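Local coordinates for intestinal fatty acid binding protein (Rattus norvegicus, PDB 1ICM) that binds long-chain fatty acids such as myristate inside its beta-barrel, probably to carry them through the cytosol of intestinal cells, at residues 10-15 against 125-130. Numbering follows the deposited sequence.
Sequences RNENYE and KRIFKK
The Arg126 guanidinium lies almost flat against the Tyr14 ring, their planes 16° apart, with Tyr14 CE2 over the centre of one guanidinium face; Asn11 OD1 and two waters sit at its edge, in plane. This is where the antiparallel strands 4-12 and 122-130, first and last of the fatty-acid binding protein barrel, pair beside the start of helix 14-21. Arg126 CD adds a CH-pi contact over the Tyr14 ring, 3.9 Å from its centroid. On the opposite sheet face, Ile127 CG2 lies over one face of the Arg10 guanidinium, 3.5 Å from NH1. Arg126 turns at chi3 (80°), which swings its head toward Asn11: NE gives OD1 a 2.7 Å bond, approaching from above the amide's carbonyl plane, and NH2 adds a weak second one. NH2 also forms a salt bridge with Asp34, so Asn11, Asp34 and the Tyr14 ring together fix the buried guanidinium's rotation. A leucine in place of Arg126 would probably leave Asp34 without this counter-charge, Asn11 OD1 without these two donors and the Tyr14 ring without the guanidinium along it. Tyr14, meanwhile, touches the bound myristate. Outside, Arg10 and Lys129 share Glu112 as salt-bridge partner, which probably offsets the proximity of their like charges. The backbones pair through Ile127 N to Arg10 O, 2.9 Å, and through bonds both ways between Glu12 and Lys125. Water 2 bridges Tyr14 OH and Arg126 NH1, 3.1 Å from the latter.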
loop_
_atom_site.group_PDB
_atom_site.type_symbol
_atom_site.label_atom_id
_atom_site.label_comp_id
_atom_site.label_asym_id
_atom_site.label_seq_id
_atom_site.Cartn_x
_atom_site.Cartn_y
_atom_site.Cartn_z
ATOM N N ARG A 10 4.709 11.678 -5.211
ATOM C CA ARG A 10 3.523 12.189 -5.878
ATOM C C ARG A 10 2.452 11.116 -5.960
ATOM O O ARG A 10 2.761 9.928 -5.785
ATOM C CB ARG A 10 3.792 12.778 -7.241
ATOM C CG ARG A 10 4.502 11.746 -8.099
ATOM C CD ARG A 10 5.146 12.344 -9.358
ATOM N NE ARG A 10 5.662 11.299 -10.244
ATOM C CZ ARG A 10 6.815 10.613 -10.103
ATOM N NH1 ARG A 10 7.659 10.848 -9.104
ATOM N NH2 ARG A 10 7.185 9.675 -10.977
ATOM N N ASN A 11 1.222 11.552 -6.210
ATOM C CA ASN A 11 0.104 10.614 -6.312
ATOM C C ASN A 11 -0.630 10.829 -7.611
ATOM O O ASN A 11 -0.529 11.906 -8.225
ATOM C CB ASN A 11 -0.938 10.928 -5.236
ATOM C CG ASN A 11 -0.341 11.017 -3.845
ATOM O OD1 ASN A 11 0.317 10.117 -3.305
ATOM N ND2 ASN A 11 -0.606 12.155 -3.227
ATOM N N GLU A 12 -1.389 9.810 -8.003
ATOM C CA GLU A 12 -2.201 9.928 -9.200
ATOM C C GLU A 12 -3.598 9.421 -8.871
ATOM O O GLU A 12 -3.712 8.312 -8.357
ATOM C CB GLU A 12 -1.608 9.173 -10.403
ATOM C CG GLU A 12 -0.396 9.936 -10.976
ATOM C CD GLU A 12 0.192 9.349 -12.243
ATOM O OE1 GLU A 12 -0.643 8.559 -12.867
ATOM O OE2 GLU A 12 1.324 9.588 -12.626
ATOM N N ASN A 13 -4.602 10.284 -9.064
ATOM C CA ASN A 13 -5.995 9.950 -8.784
ATOM C C ASN A 13 -6.267 9.425 -7.404
ATOM O O ASN A 13 -7.222 8.676 -7.183
ATOM C CB ASN A 13 -6.412 8.890 -9.803
ATOM C CG ASN A 13 -7.880 8.946 -10.162
ATOM O OD1 ASN A 13 -8.485 10.031 -10.321
ATOM N ND2 ASN A 13 -8.442 7.741 -10.287
ATOM N N TYR A 14 -5.437 9.784 -6.404
ATOM C CA TYR A 14 -5.614 9.270 -5.072
ATOM C C TYR A 14 -6.884 9.756 -4.357
ATOM O O TYR A 14 -7.547 9.034 -3.589
ATOM C CB TYR A 14 -4.280 9.555 -4.326
ATOM C CG TYR A 14 -4.168 8.814 -3.026
ATOM C CD1 TYR A 14 -4.516 7.465 -2.938
ATOM C CD2 TYR A 14 -3.712 9.430 -1.862
ATOM C CE1 TYR A 14 -4.404 6.729 -1.756
ATOM C CE2 TYR A 14 -3.579 8.708 -0.679
ATOM C CZ TYR A 14 -3.931 7.359 -0.599
ATOM O OH TYR A 14 -3.774 6.653 0.580
ATOM N N GLU A 15 -7.247 11.009 -4.565
ATOM C CA GLU A 15 -8.448 11.433 -3.870
ATOM C C GLU A 15 -9.698 10.735 -4.362
ATOM O O GLU A 15 -10.514 10.399 -3.534
ATOM C CB GLU A 15 -8.696 12.960 -3.889
ATOM C CG GLU A 15 -7.756 13.735 -2.927
ATOM C CD GLU A 15 -7.911 15.229 -3.040
ATOM O OE1 GLU A 15 -9.003 15.754 -3.162
ATOM O OE2 GLU A 15 -6.761 15.885 -3.021
ATOM N N LYS A 125 -2.359 5.654 -8.013
ATOM C CA LYS A 125 -0.960 5.302 -7.806
ATOM C C LYS A 125 -0.349 6.273 -6.781
ATOM O O LYS A 125 -0.736 7.473 -6.667
ATOM C CB LYS A 125 -0.108 5.553 -9.032
ATOM C CG LYS A 125 -0.661 4.969 -10.306
ATOM C CD LYS A 125 0.516 4.566 -11.171
ATOM C CE LYS A 125 0.249 4.745 -12.653
ATOM N NZ LYS A 125 -0.943 4.042 -13.145
ATOM N N ARG A 126 0.634 5.726 -6.068
ATOM C CA ARG A 126 1.476 6.464 -5.128
ATOM C C ARG A 126 2.908 6.171 -5.573
ATOM O O ARG A 126 3.274 5.004 -5.632
ATOM C CB ARG A 126 1.276 6.083 -3.674
ATOM C CG ARG A 126 -0.183 6.367 -3.298
ATOM C CD ARG A 126 -0.368 6.702 -1.818
ATOM N NE ARG A 126 -0.005 8.096 -1.558
ATOM C CZ ARG A 126 0.077 8.501 -0.304
ATOM N NH1 ARG A 126 -0.196 7.598 0.660
ATOM N NH2 ARG A 126 0.376 9.765 -0.046
ATOM N N ILE A 127 3.680 7.194 -5.912
ATOM C CA ILE A 127 5.072 6.964 -6.337
ATOM C C ILE A 127 6.079 7.450 -5.283
ATOM O O ILE A 127 5.989 8.593 -4.817
ATOM C CB ILE A 127 5.204 7.646 -7.693
ATOM C CG1 ILE A 127 4.211 6.994 -8.673
ATOM C CG2 ILE A 127 6.663 7.600 -8.174
ATOM C CD1 ILE A 127 3.923 7.808 -9.930
ATOM N N PHE A 128 7.061 6.629 -4.884
ATOM C CA PHE A 128 8.033 6.976 -3.857
ATOM C C PHE A 128 9.441 7.140 -4.397
ATOM O O PHE A 128 9.757 6.486 -5.402
ATOM C CB PHE A 128 8.144 5.777 -2.895
ATOM C CG PHE A 128 6.816 5.405 -2.251
ATOM C CD1 PHE A 128 5.767 4.816 -2.973
ATOM C CD2 PHE A 128 6.594 5.656 -0.894
ATOM C CE1 PHE A 128 4.545 4.491 -2.364
ATOM C CE2 PHE A 128 5.380 5.352 -0.264
ATOM C CZ PHE A 128 4.349 4.764 -1.007
ATOM N N LYS A 129 10.261 7.982 -3.748
ATOM C CA LYS A 129 11.641 8.162 -4.162
ATOM C C LYS A 129 12.492 7.502 -3.118
ATOM O O LYS A 129 12.123 7.474 -1.959
ATOM C CB LYS A 129 12.052 9.611 -4.291
ATOM C CG LYS A 129 11.769 10.149 -5.683
ATOM C CD LYS A 129 12.094 11.631 -5.732
ATOM C CE LYS A 129 11.388 12.334 -6.882
ATOM N NZ LYS A 129 11.652 11.680 -8.179
ATOM N N LYS A 130 13.617 6.929 -3.524
ATOM C CA LYS A 130 14.465 6.297 -2.526
ATOM C C LYS A 130 15.230 7.395 -1.789
ATOM O O LYS A 130 15.661 8.385 -2.377
ATOM C CB LYS A 130 15.454 5.362 -3.213
ATOM C CG LYS A 130 15.699 4.069 -2.448
ATOM C CD LYS A 130 16.662 3.220 -3.267
ATOM C CE LYS A 130 16.663 1.747 -2.951
ATOM N NZ LYS A 130 17.233 1.027 -4.101
HETATM O O HOH W 1 1.551 12.685 -0.911
HETATM O O HOH W 2 -1.482 4.742 0.674
#